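Local atomic coordinates of putative acetamidase/formamidase (Yersinia enterocolitica subsp. palearctica serotype O:3, PDB entry 5UBU), a protein that belongs to the acetamidase/formamidase family and probably hydrolyses carbon-nitrogen bonds, other than peptide bonds, in linear amides. Residues Thr49-Gly53 / Lys244-Ile248; Trp6-Met12 / Ser203-Leu207; Thr39-Tyr43 / Ser176-Ile182; Gln87-Ile93 / Gly213-Gly219. All coordinates share one frame; numbering follows the deposited sequence.

Contact 1 of 4, residues Thr49-Gly53 / Lys244-Ile248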
loop_
_atom_site.group_PDB
_atom_site.type_symbol
_atom_site.label_atom_id
_atom_site.label_comp_id
_atom_site.label_asym_id
_atom_site.label_seq_id
_atom_site.Cartn_x
_atom_site.Cartn_y
_atom_site.Cartn_z
ATOM N N THR B 49 18.480 24.943 -27.539
ATOM C CA THR B 49 18.409 23.853 -28.507
ATOM C C THR B 49 19.837 23.382 -28.739
ATOM O O THR B 49 20.725 24.200 -29.014
ATOM C CB THR B 49 17.767 24.294 -29.834
ATOM O OG1 THR B 49 16.457 24.823 -29.580
ATOM C CG2 THR B 49 17.663 23.113 -30.803
ATOM N N ILE B 50 20.060 22.075 -28.612
ATOM C CA ILE B 50 21.395 21.502 -28.776
ATOM C C ILE B 50 21.431 20.323 -29.746
ATOM O O ILE B 50 20.395 19.757 -30.107
ATOM C CB ILE B 50 21.949 21.003 -27.412
ATOM C CG1 ILE B 50 21.130 19.825 -26.879
ATOM C CG2 ILE B 50 21.968 22.131 -26.384
ATOM C CD1 ILE B 50 21.672 19.261 -25.585
ATOM N N GLU B 51 22.643 19.963 -30.157
ATOM C CA GLU B 51 22.874 18.813 -31.025
ATOM C C GLU B 51 23.205 17.616 -30.121
ATOM O O GLU B 51 23.788 17.797 -29.043
ATOM C CB GLU B 51 24.042 19.082 -31.973
ATOM C CG GLU B 51 23.774 20.157 -33.019
ATOM C CD GLU B 51 22.776 19.725 -34.070
ATOM O OE1 GLU B 51 22.511 18.511 -34.212
ATOM O OE2 GLU B 51 22.260 20.597 -34.797
ATOM N N PRO B 52 22.809 16.394 -30.533
ATOM C CA PRO B 52 23.171 15.246 -29.710
ATOM C C PRO B 52 24.693 15.172 -29.593
ATOM O O PRO B 52 25.395 15.292 -30.598
ATOM C CB PRO B 52 22.621 14.052 -30.501
ATOM C CG PRO B 52 21.520 14.604 -31.317
ATOM C CD PRO B 52 21.948 16.002 -31.664
ATOM N N GLY B 53 25.183 15.018 -28.371
ATOM C CA GLY B 53 26.624 14.953 -28.119
ATOM C C GLY B 53 27.148 16.218 -27.459
ATOM O O GLY B 53 28.228 16.208 -26.910
ATOM N N LYS B 244 26.397 15.901 -20.482
ATOM C CA LYS B 244 26.627 15.614 -21.898
ATOM C C LYS B 244 25.331 14.896 -22.286
ATOM O O LYS B 244 24.980 13.872 -21.702
ATOM C CB LYS B 244 27.850 14.707 -22.121
ATOM C CG LYS B 244 28.595 14.897 -23.439
ATOM C CD LYS B 244 29.208 13.637 -24.044
ATOM C CE LYS B 244 30.261 13.945 -25.109
ATOM N NZ LYS B 244 30.481 12.798 -26.031
ATOM N N VAL B 245 24.607 15.451 -23.246
ATOM C CA VAL B 245 23.329 14.897 -23.677
ATOM C C VAL B 245 23.466 14.311 -25.072
ATOM O O VAL B 245 23.958 14.990 -25.976
ATOM C CB VAL B 245 22.254 16.002 -23.687
ATOM C CG1 VAL B 245 20.892 15.443 -24.099
ATOM C CG2 VAL B 245 22.181 16.674 -22.318
ATOM N N ASP B 246 23.043 13.061 -25.254
ATOM C CA ASP B 246 23.132 12.423 -26.561
ATOM C C ASP B 246 21.758 11.800 -26.848
ATOM O O ASP B 246 20.856 11.848 -25.998
ATOM C CB ASP B 246 24.292 11.423 -26.607
ATOM C CG ASP B 246 24.836 11.186 -28.048
ATOM O OD1 ASP B 246 24.070 11.282 -29.036
ATOM O OD2 ASP B 246 26.056 10.890 -28.186
ATOM N N LEU B 247 21.590 11.255 -28.054
ATOM C CA LEU B 247 20.319 10.698 -28.487
ATOM C C LEU B 247 20.464 9.305 -29.072
ATOM O O LEU B 247 21.302 9.081 -29.943
ATOM C CB LEU B 247 19.742 11.617 -29.559
ATOM C CG LEU B 247 18.379 11.295 -30.174
ATOM C CD1 LEU B 247 17.289 11.413 -29.127
ATOM C CD2 LEU B 247 18.105 12.236 -31.325
ATOM N N ILE B 248 19.639 8.376 -28.583
ATOM C CA ILE B 248 19.608 6.993 -29.063
ATOM C C ILE B 248 18.292 6.861 -29.815
ATOM O O ILE B 248 17.222 7.094 -29.265
ATOM C CB ILE B 248 19.699 5.960 -27.920
ATOM C CG1 ILE B 248 21.050 6.077 -27.201
ATOM C CG2 ILE B 248 19.532 4.550 -28.478
ATOM C CD1 ILE B 248 21.107 5.349 -25.875
#

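Contact 2 of 4, residues Trp6-Met12 / Ser203-Leu207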
loop_
_atom_site.group_PDB
_atom_site.type_symbol
_atom_site.label_atom_id
_atom_site.label_comp_id
_atom_site.label_asym_id
_atom_site.label_seq_id
_atom_site.Cartn_x
_atom_site.Cartn_y
_atom_site.Cartn_z
ATOM N N TRP B 6 35.050 2.547 -18.950
ATOM C CA TRP B 6 33.763 1.859 -19.093
ATOM C C TRP B 6 32.829 2.559 -20.088
ATOM O O TRP B 6 31.965 1.910 -20.667
ATOM C CB TRP B 6 33.072 1.689 -17.725
ATOM C CG TRP B 6 32.591 2.974 -17.135
ATOM C CD1 TRP B 6 33.295 3.829 -16.343
ATOM C CD2 TRP B 6 31.293 3.552 -17.303
ATOM N NE1 TRP B 6 32.516 4.902 -16.004
ATOM C CE2 TRP B 6 31.281 4.761 -16.578
ATOM C CE3 TRP B 6 30.142 3.165 -17.994
ATOM C CZ2 TRP B 6 30.153 5.587 -16.509
ATOM C CZ3 TRP B 6 29.022 3.980 -17.933
ATOM C CH2 TRP B 6 29.038 5.182 -17.195
ATOM N N LEU B 7 32.997 3.872 -20.275
ATOM C CA LEU B 7 32.163 4.627 -21.230
ATOM C C LEU B 7 32.177 4.044 -22.641
ATOM O O LEU B 7 31.160 4.077 -23.325
ATOM C CB LEU B 7 32.567 6.101 -21.307
ATOM C CG LEU B 7 32.206 7.032 -20.160
ATOM C CD1 LEU B 7 32.817 8.406 -20.372
ATOM C CD2 LEU B 7 30.688 7.145 -20.027
ATOM N N GLU B 8 33.328 3.513 -23.065
ATOM C CA GLU B 8 33.458 2.915 -24.395
ATOM C C GLU B 8 32.416 1.815 -24.641
ATOM O O GLU B 8 31.931 1.656 -25.763
ATOM C CB GLU B 8 34.857 2.344 -24.580
ATOM C CG GLU B 8 35.983 3.359 -24.515
ATOM C CD GLU B 8 37.361 2.706 -24.634
ATOM O OE1 GLU B 8 37.448 1.453 -24.644
ATOM O OE2 GLU B 8 38.370 3.439 -24.670
ATOM N N GLU B 9 32.085 1.063 -23.588
ATOM C CA GLU B 9 31.087 -0.004 -23.659
ATOM C C GLU B 9 29.679 0.458 -23.276
ATOM O O GLU B 9 28.749 -0.339 -23.320
ATOM C CB GLU B 9 31.518 -1.192 -22.768
ATOM C CG GLU B 9 32.800 -1.893 -23.245
ATOM C CD GLU B 9 32.661 -2.557 -24.622
ATOM O OE1 GLU B 9 33.698 -2.762 -25.301
ATOM O OE2 GLU B 9 31.515 -2.869 -25.020
ATOM N N SER B 10 29.522 1.733 -22.912
ATOM C CA SER B 10 28.198 2.257 -22.530
ATOM C C SER B 10 27.237 2.276 -23.715
ATOM O O SER B 10 27.659 2.338 -24.868
ATOM C CB SER B 10 28.295 3.673 -21.938
ATOM O OG SER B 10 28.703 4.616 -22.916
ATOM N N ILE B 11 25.944 2.228 -23.411
ATOM C CA ILE B 11 24.907 2.231 -24.437
ATOM C C ILE B 11 24.905 3.583 -25.152
ATOM O O ILE B 11 24.687 3.653 -26.361
ATOM C CB ILE B 11 23.524 1.877 -23.842
ATOM C CG1 ILE B 11 23.585 0.470 -23.214
ATOM C CG2 ILE B 11 22.444 1.930 -24.909
ATOM C CD1 ILE B 11 22.327 0.024 -22.503
HETATM N N MSE B 12 25.184 4.643 -24.404
HETATM C CA MSE B 12 25.229 5.989 -24.973
HETATM C C MSE B 12 26.291 6.138 -26.029
HETATM O O MSE B 12 26.055 6.742 -27.068
HETATM C CB MSE B 12 25.528 6.986 -23.856
HETATM C CG MSE B 12 25.586 8.427 -24.343
HETATM SE SE MSE B 12 26.340 9.484 -22.869
HETATM C CE MSE B 12 26.056 11.301 -23.555
ATOM N N SER B 203 27.390 8.901 -13.949
ATOM C CA SER B 203 26.194 8.135 -14.286
ATOM C C SER B 203 25.602 8.644 -15.593
ATOM O O SER B 203 25.745 9.814 -15.932
ATOM C CB SER B 203 25.134 8.260 -13.190
ATOM O OG SER B 203 24.532 9.557 -13.167
ATOM N N ILE B 204 24.926 7.748 -16.306
ATOM C CA ILE B 204 24.257 8.062 -17.562
ATOM C C ILE B 204 22.813 7.665 -17.346
ATOM O O ILE B 204 22.543 6.504 -17.081
ATOM C CB ILE B 204 24.812 7.251 -18.753
ATOM C CG1 ILE B 204 26.328 7.427 -18.881
ATOM C CG2 ILE B 204 24.120 7.677 -20.047
ATOM C CD1 ILE B 204 26.968 6.550 -19.953
ATOM N N THR B 205 21.893 8.616 -17.446
ATOM C CA THR B 205 20.470 8.321 -17.267
ATOM C C THR B 205 19.793 8.306 -18.644
ATOM O O THR B 205 20.005 9.212 -19.459
ATOM C CB THR B 205 19.783 9.350 -16.343
ATOM O OG1 THR B 205 20.426 9.356 -15.068
ATOM C CG2 THR B 205 18.318 9.010 -16.143
ATOM N N TYR B 206 18.991 7.266 -18.890
ATOM C CA TYR B 206 18.262 7.098 -20.151
ATOM C C TYR B 206 16.789 7.415 -19.924
ATOM O O TYR B 206 16.149 6.782 -19.100
ATOM C CB TYR B 206 18.444 5.677 -20.674
ATOM C CG TYR B 206 19.902 5.326 -20.896
ATOM C CD1 TYR B 206 20.612 5.880 -21.953
ATOM C CD2 TYR B 206 20.566 4.435 -20.062
ATOM C CE1 TYR B 206 21.949 5.572 -22.168
ATOM C CE2 TYR B 206 21.901 4.117 -20.272
ATOM C CZ TYR B 206 22.589 4.691 -21.330
ATOM O OH TYR B 206 23.909 4.389 -21.559
ATOM N N LEU B 207 16.270 8.399 -20.654
ATOM C CA LEU B 207 14.879 8.850 -20.517
ATOM C C LEU B 207 14.097 8.676 -21.826
ATOM O O LEU B 207 14.569 9.091 -22.880
ATOM C CB LEU B 207 14.871 10.327 -20.125
ATOM C CG LEU B 207 15.539 10.661 -18.780
ATOM C CD1 LEU B 207 15.735 12.163 -18.604
ATOM C CD2 LEU B 207 14.727 10.091 -17.622
#

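Contact 3 of 4, residues Thr39-Tyr43 / Ser176-Ile182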
loop_
_atom_site.group_PDB
_atom_site.type_symbol
_atom_site.label_atom_id
_atom_site.label_comp_id
_atom_site.label_asym_id
_atom_site.label_seq_id
_atom_site.Cartn_x
_atom_site.Cartn_y
_atom_site.Cartn_z
ATOM N N THR B 39 6.392 22.831 -13.409
ATOM C CA THR B 39 5.629 21.792 -14.102
ATOM C C THR B 39 6.455 21.390 -15.330
ATOM O O THR B 39 7.070 22.233 -15.980
ATOM C CB THR B 39 4.179 22.210 -14.453
ATOM O OG1 THR B 39 3.443 21.059 -14.884
ATOM C CG2 THR B 39 4.138 23.292 -15.527
ATOM N N ILE B 40 6.481 20.092 -15.612
ATOM C CA ILE B 40 7.260 19.510 -16.710
ATOM C C ILE B 40 6.339 18.958 -17.794
ATOM O O ILE B 40 5.667 17.951 -17.593
ATOM C CB ILE B 40 8.174 18.417 -16.136
ATOM C CG1 ILE B 40 9.172 19.080 -15.175
ATOM C CG2 ILE B 40 8.885 17.654 -17.248
ATOM C CD1 ILE B 40 9.899 18.122 -14.256
ATOM N N GLY B 41 6.327 19.633 -18.942
ATOM C CA GLY B 41 5.473 19.245 -20.061
ATOM C C GLY B 41 5.873 19.906 -21.377
ATOM O O GLY B 41 6.942 20.507 -21.485
ATOM N N PRO B 42 5.005 19.793 -22.389
ATOM C CA PRO B 42 5.253 20.342 -23.718
ATOM C C PRO B 42 4.787 21.784 -23.958
ATOM O O PRO B 42 4.880 22.260 -25.083
ATOM C CB PRO B 42 4.429 19.393 -24.605
ATOM C CG PRO B 42 3.239 19.068 -23.767
ATOM C CD PRO B 42 3.755 18.999 -22.354
ATOM N N TYR B 43 4.331 22.484 -22.924
ATOM C CA TYR B 43 3.805 23.844 -23.095
ATOM C C TYR B 43 4.792 24.976 -22.758
ATOM O O TYR B 43 4.530 26.127 -23.083
ATOM C CB TYR B 43 2.530 23.964 -22.264
ATOM C CG TYR B 43 1.591 22.804 -22.501
ATOM C CD1 TYR B 43 0.812 22.744 -23.649
ATOM C CD2 TYR B 43 1.496 21.761 -21.590
ATOM C CE1 TYR B 43 -0.056 21.684 -23.877
ATOM C CE2 TYR B 43 0.638 20.686 -21.811
ATOM C CZ TYR B 43 -0.138 20.654 -22.953
ATOM O OH TYR B 43 -0.999 19.607 -23.189
ATOM N N SER B 176 9.770 15.735 -21.204
ATOM C CA SER B 176 8.338 16.015 -21.254
ATOM C C SER B 176 7.455 14.835 -21.626
ATOM O O SER B 176 7.854 13.995 -22.418
ATOM C CB SER B 176 8.052 17.117 -22.270
ATOM O OG SER B 176 6.655 17.325 -22.416
ATOM N N PRO B 177 6.264 14.745 -20.997
ATOM C CA PRO B 177 5.291 13.755 -21.413
ATOM C C PRO B 177 4.755 14.187 -22.781
ATOM O O PRO B 177 5.039 15.299 -23.223
ATOM C CB PRO B 177 4.190 13.876 -20.360
ATOM C CG PRO B 177 4.891 14.320 -19.142
ATOM C CD PRO B 177 6.013 15.197 -19.612
ATOM N N GLU B 178 3.974 13.338 -23.430
ATOM C CA GLU B 178 3.440 13.683 -24.738
ATOM C C GLU B 178 2.489 14.876 -24.659
ATOM O O GLU B 178 2.672 15.861 -25.387
ATOM C CB GLU B 178 2.735 12.481 -25.371
ATOM C CG GLU B 178 2.286 12.742 -26.800
ATOM C CD GLU B 178 1.719 11.523 -27.496
ATOM O OE1 GLU B 178 1.240 11.702 -28.631
ATOM O OE2 GLU B 178 1.748 10.400 -26.933
ATOM N N ILE B 179 1.488 14.784 -23.774
ATOM C CA ILE B 179 0.491 15.871 -23.610
ATOM C C ILE B 179 0.313 16.370 -22.183
ATOM O O ILE B 179 -0.173 17.476 -21.991
ATOM C CB ILE B 179 -0.900 15.483 -24.180
ATOM C CG1 ILE B 179 -1.536 14.316 -23.399
ATOM C CG2 ILE B 179 -0.784 15.154 -25.665
ATOM C CD1 ILE B 179 -2.962 14.022 -23.812
ATOM N N ASP B 180 0.687 15.566 -21.193
ATOM C CA ASP B 180 0.563 15.978 -19.793
ATOM C C ASP B 180 1.670 16.919 -19.373
ATOM O O ASP B 180 2.694 17.025 -20.037
ATOM C CB ASP B 180 0.594 14.757 -18.852
ATOM C CG ASP B 180 -0.646 13.891 -18.952
ATOM O OD1 ASP B 180 -1.589 14.253 -19.701
ATOM O OD2 ASP B 180 -0.666 12.841 -18.268
ATOM N N SER B 181 1.434 17.609 -18.258
ATOM C CA SER B 181 2.420 18.502 -17.663
ATOM C C SER B 181 2.374 18.137 -16.179
ATOM O O SER B 181 1.415 18.476 -15.475
ATOM C CB SER B 181 2.102 19.971 -17.925
ATOM O OG SER B 181 3.209 20.786 -17.576
ATOM N N ILE B 182 3.400 17.411 -15.738
ATOM C CA ILE B 182 3.507 16.892 -14.368
ATOM C C ILE B 182 4.309 17.835 -13.482
ATOM O O ILE B 182 5.339 18.346 -13.914
ATOM C CB ILE B 182 4.186 15.499 -14.409
ATOM C CG1 ILE B 182 3.363 14.557 -15.309
ATOM C CG2 ILE B 182 4.321 14.908 -13.013
ATOM C CD1 ILE B 182 4.001 13.205 -15.596
#

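Contact 4 of 4, residues Gln87-Ile93 / Gly213-Gly219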
loop_
_atom_site.group_PDB
_atom_site.type_symbol
_atom_site.label_atom_id
_atom_site.label_comp_id
_atom_site.label_asym_id
_atom_site.label_seq_id
_atom_site.Cartn_x
_atom_site.Cartn_y
_atom_site.Cartn_z
ATOM N N GLN B 87 12.767 24.155 -12.058
ATOM C CA GLN B 87 13.454 23.449 -13.147
ATOM C C GLN B 87 14.114 24.274 -14.228
ATOM O O GLN B 87 13.565 25.278 -14.664
ATOM C CB GLN B 87 12.438 22.537 -13.870
ATOM C CG GLN B 87 11.833 21.458 -12.991
ATOM C CD GLN B 87 12.863 20.450 -12.535
ATOM O OE1 GLN B 87 13.554 19.822 -13.354
ATOM N NE2 GLN B 87 12.948 20.256 -11.223
ATOM N N ASN B 88 15.305 23.834 -14.635
ATOM C CA ASN B 88 16.002 24.413 -15.784
ATOM C C ASN B 88 15.427 23.654 -16.973
ATOM O O ASN B 88 15.057 22.481 -16.843
ATOM C CB ASN B 88 17.514 24.211 -15.707
ATOM C CG ASN B 88 18.199 25.267 -14.887
ATOM O OD1 ASN B 88 18.599 25.032 -13.759
ATOM N ND2 ASN B 88 18.298 26.467 -15.445
ATOM N N GLY B 89 15.340 24.312 -18.120
ATOM C CA GLY B 89 14.787 23.679 -19.318
ATOM C C GLY B 89 13.517 24.391 -19.750
ATOM O O GLY B 89 13.123 25.385 -19.134
ATOM N N PRO B 90 12.845 23.878 -20.781
ATOM C CA PRO B 90 13.239 22.679 -21.502
ATOM C C PRO B 90 14.365 22.865 -22.515
ATOM O O PRO B 90 14.428 23.889 -23.198
ATOM C CB PRO B 90 11.962 22.286 -22.248
ATOM C CG PRO B 90 11.221 23.549 -22.434
ATOM C CD PRO B 90 11.595 24.454 -21.298
ATOM N N ILE B 91 15.242 21.867 -22.588
ATOM C CA ILE B 91 16.347 21.836 -23.531
ATOM C C ILE B 91 15.879 20.966 -24.695
ATOM O O ILE B 91 15.332 19.892 -24.469
ATOM C CB ILE B 91 17.610 21.234 -22.892
ATOM C CG1 ILE B 91 18.027 22.076 -21.682
ATOM C CG2 ILE B 91 18.746 21.147 -23.910
ATOM C CD1 ILE B 91 19.251 21.579 -20.943
HETATM N N MSE B 92 16.088 21.422 -25.926
HETATM C CA MSE B 92 15.666 20.661 -27.113
HETATM C C MSE B 92 16.828 19.958 -27.751
HETATM O O MSE B 92 17.889 20.552 -27.928
HETATM C CB MSE B 92 15.052 21.590 -28.155
HETATM C CG MSE B 92 14.018 22.548 -27.561
HETATM SE SE MSE B 92 12.411 21.574 -26.954
HETATM C CE MSE B 92 11.474 21.342 -28.682
ATOM N N ILE B 93 16.648 18.681 -28.078
ATOM C CA ILE B 93 17.696 17.903 -28.727
ATOM C C ILE B 93 17.265 17.729 -30.183
ATOM O O ILE B 93 16.190 17.191 -30.460
ATOM C CB ILE B 93 17.953 16.534 -28.052
ATOM C CG1 ILE B 93 18.445 16.701 -26.600
ATOM C CG2 ILE B 93 19.005 15.754 -28.827
ATOM C CD1 ILE B 93 17.422 17.215 -25.614
ATOM N N GLY B 213 11.550 16.807 -29.826
ATOM C CA GLY B 213 12.684 17.551 -29.286
ATOM C C GLY B 213 13.141 17.063 -27.926
ATOM O O GLY B 213 14.147 17.549 -27.397
ATOM N N GLY B 214 12.415 16.108 -27.350
ATOM C CA GLY B 214 12.770 15.570 -26.043
ATOM C C GLY B 214 12.259 16.406 -24.885
ATOM O O GLY B 214 11.473 15.915 -24.057
ATOM N N ARG B 215 12.699 17.665 -24.831
ATOM C CA ARG B 215 12.316 18.590 -23.753
ATOM C C ARG B 215 12.891 18.133 -22.418
ATOM O O ARG B 215 12.170 17.689 -21.536
ATOM C CB ARG B 215 10.794 18.796 -23.683
ATOM C CG ARG B 215 10.273 19.660 -24.807
ATOM C CD ARG B 215 8.758 19.729 -24.817
ATOM N NE ARG B 215 8.355 20.911 -25.582
ATOM C CZ ARG B 215 8.094 22.116 -25.056
ATOM N NH1 ARG B 215 8.125 22.334 -23.739
ATOM N NH2 ARG B 215 7.763 23.117 -25.856
ATOM N N LEU B 216 14.208 18.249 -22.301
ATOM C CA LEU B 216 14.931 17.846 -21.098
ATOM C C LEU B 216 14.868 18.917 -20.014
ATOM O O LEU B 216 15.120 20.091 -20.277
ATOM C CB LEU B 216 16.401 17.565 -21.432
ATOM C CG LEU B 216 17.346 17.169 -20.282
ATOM C CD1 LEU B 216 16.899 15.879 -19.611
ATOM C CD2 LEU B 216 18.765 17.039 -20.830
ATOM N N PHE B 217 14.532 18.487 -18.801
ATOM C CA PHE B 217 14.463 19.361 -17.635
ATOM C C PHE B 217 15.417 18.828 -16.575
ATOM O O PHE B 217 15.565 17.611 -16.415
ATOM C CB PHE B 217 13.053 19.391 -17.048
ATOM C CG PHE B 217 12.027 20.022 -17.933
ATOM C CD1 PHE B 217 11.365 19.278 -18.891
ATOM C CD2 PHE B 217 11.691 21.365 -17.770
ATOM C CE1 PHE B 217 10.391 19.861 -19.691
ATOM C CE2 PHE B 217 10.725 21.958 -18.562
ATOM C CZ PHE B 217 10.059 21.205 -19.520
ATOM N N ILE B 218 16.053 19.733 -15.844
ATOM C CA ILE B 218 17.000 19.337 -14.792
ATOM C C ILE B 218 16.893 20.296 -13.609
ATOM O O ILE B 218 16.462 21.440 -13.758
ATOM C CB ILE B 218 18.447 19.255 -15.354
ATOM C CG1 ILE B 218 19.408 18.645 -14.339
ATOM C CG2 ILE B 218 18.938 20.632 -15.819
ATOM C CD1 ILE B 218 20.801 18.420 -14.886
ATOM N N GLY B 219 17.247 19.816 -12.423
ATOM C CA GLY B 219 17.207 20.655 -11.217
ATOM C C GLY B 219 17.310 19.878 -9.933
ATOM O O GLY B 219 17.587 18.686 -9.950
#

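Contact 1 of 4, residues Thr49-Gly53 / Lys244-Ile248
Ile50 and Pro52 press on the strand at Val245 and Leu247, a worked example of how a chain leaving one sheet is clamped onto another. Ile50 makes the contact with a single methyl group. Its CG1 lies between the backbone N and the carbonyl carbon (chi1 66°), and the extended chain beyond it carries CD1 to Val245 CB, 3.8 Å away, where the two side chains meet at about a right angle. Pro52 and Leu247 instead lie side by side and point the same way, with CG of Pro52 3.9 Å from CB of Leu247. Between these apolar pairs runs the one backbone hydrogen bond of the contact: Gly53 N reaches Val245 O over 2.7 Å, fairly straight at 160° and in the carbonyl plane. The segments come from two different mixed sheets, strand 48-50 from one and strand 239-248 from the other, and where they touch their directions stand 93° apart. Strand 87-93 closes the packed side, Ile93 resting on both Pro52 and Val245. Asp246 borders this packing through OD1, which lies 3.5 Å from Pro52 CB; that oxygen accepts Leu247 N on its anti lone pair at 2.7 Å and is gripped a second time by Gly18 N. The looser part is the side chain of Lys244, partly exposed, which runs past the buried glycine's carbonyl, its CE 3.5 Å from Gly53 O. Glu51, also partly exposed, points away from the strand at its CB, and its OE2 is hydrogen-bonded to Asn94 ND2.

Contact 2 of 4, residues Trp6-Met12 / Ser203-Leu207
Trp6 lays the six-membered end of its indole beside Ile204, CH2 lying 3.7 Å from Ile204 CD1 as the two side chains slide past each other in opposite directions. The contact shows how the start of a helix can be seated on a sheet: Ser10 is the N-cap of helix 11-15, and strand 203-208, an inner strand of the nine-stranded mixed sheet, supplies the floor. Ile204 CD1 is the common point of touch. Besides the indole it meets Leu7 CD2 at 3.8 Å and Ser10 CB at 3.7 Å, while Leu7 CD2 in turn lies over one face of the Trp6 ring, offset toward its rim. The other branch of Ile204, CG2, meets the selenomethionine Met12. That chain leaves the helix with CG anti to the backbone N (chi1 -180°) and stays extended, which brings Met12 SE to 4.0 Å from Ile204 CG2 before its end leads away toward Lys244 and Asp246. Ser10 OG ties the turn before the helix, bonding Leu7 O on a lone pair at 2.5 Å and capping Val13 N. Leu7 O also accepts from Ser10 N, so two bonds grip it. Tyr206 reaches the first turn with its hydroxyl, whose stronger partner is Glu259 OE1. Ile11 CB lies 3.4 Å from Tyr206 OH, and Met12 N, near the plane of the phenol at its edge, gives that oxygen a weak, bent hydrogen bond of 3.1 Å.

Contact 3 of 4, residues Thr39-Tyr43 / Ser176-Ile182
Matching torsions bring Thr39 and Ser181 together: each swings its hydroxyl oxygen to the side opposite the backbone N (chi1 -169° and -168°), and Ser181 OG donates to Thr39 OG1 over 2.7 Å. Next to them the backbones form the smallest kind of antiparallel sheet, strand 39-40 against strand 182-183. Ile40 and Ile182 make a hydrogen-bonded pair, with Ile40 N on Ile182 O at 2.7 Å and the return bond from Ile182 N to Ile40 O at 3.0 Å. The return bond is the poorer of the two, its donor standing above the carbonyl plane. Beyond the pair the loop 176-182 curls round Pro42, whose CG lies 3.6 Å from Glu178 O. The pyrrolidine sits between loop and phenol, since the same CG also lies over one face of the Tyr43 ring, offset toward the rim. Tyr43 reaches the loop with its hydroxyl: OH donates to Ile179 O at 2.6 Å, in the carbonyl plane and on a lone pair. Ser181 CB flanks the same ring at its edge, 4.1 Å from Tyr43 CD2. The site lies at a subunit boundary, where Tyr43 stacks on Tyr43 of the second subunit. The chemistry implies a short chain of hydrogen bonds, in which Thr39 OG1 accepts from Ser181 and probably donates its own proton to Asp180 OD1 of the second subunit, tying this small sheet to the interface.

Contact 4 of 4, residues Gln87-Ile93 / Gly213-Gly219
A beta bulge interrupts the antiparallel pairing of strands 87-93 and 214-222 within a curled mixed sheet, and Pro90 and Phe217 pack against each other beside it. Asn88 pairs with Ile218 through two backbone bonds, Asn88 N to Ile218 O being 2.8 Å and nearly along the C=O axis. After the bulge at Gly89 and Pro90 the register has slipped by one, and Ile91 pairs with Leu216 through two bonds, each on a carbonyl lone pair; Ile91 N lies 2.9 Å from Leu216 O. Ile93 N then reaches Gly213 O at 2.8 Å, almost straight at 175°. The irregularity coincides with a cis peptide before Pro90, and Gly89 has a phi of 116°, a backbone shape suited to glycine. The proline ring lies alongside Phe217, with CB 3.5 Å from Phe217 CZ, while its own CA stands over one face of the phenyl, toward the rim. The strand pair sits between neighbours: strand 48-50 runs parallel to 87-93, strand 169-175 antiparallel to 214-222, and the latter leads on to Asp220 and His222 of the bound sodium sites. On the face of Ile91 and Leu216 the two CB atoms are 4.1 Å apart, and Val245 touches Leu216. On the other face, selenomethionine Met92 bends at chi2 and chi3 to put its SE 3.6 Å from Arg215 CG and over one face of the guanidinium. Arg215 runs extended alongside Pro90, NH1 lying 3.6 Å from Pro90 CG, and its NH2 bonds Ser44 O.

Contacts 1, 2 and 4 touch one another, and contact 3 touches contact 4. Contacts 1 and 2 share the nine-stranded sheet, their centres about 13 Å apart, and Ile248 of the one packs on Ile11 and Tyr206 of the other. Contacts 1 and 4, centres about 11 Å apart, meet where strands 48-50 and 87-93 run side by side in the other mixed sheet. Centre to centre, contact 3 lies about 11 Å from contact 4, joined through Arg215 and Phe217, and about 25 Å from contact 2. In sequence the first segments run in the order 2, 3, 1, 4 and the second 3, 2, 4, 1, so early and late parts of the chain interlock from the N-terminal helix to the subunit boundary.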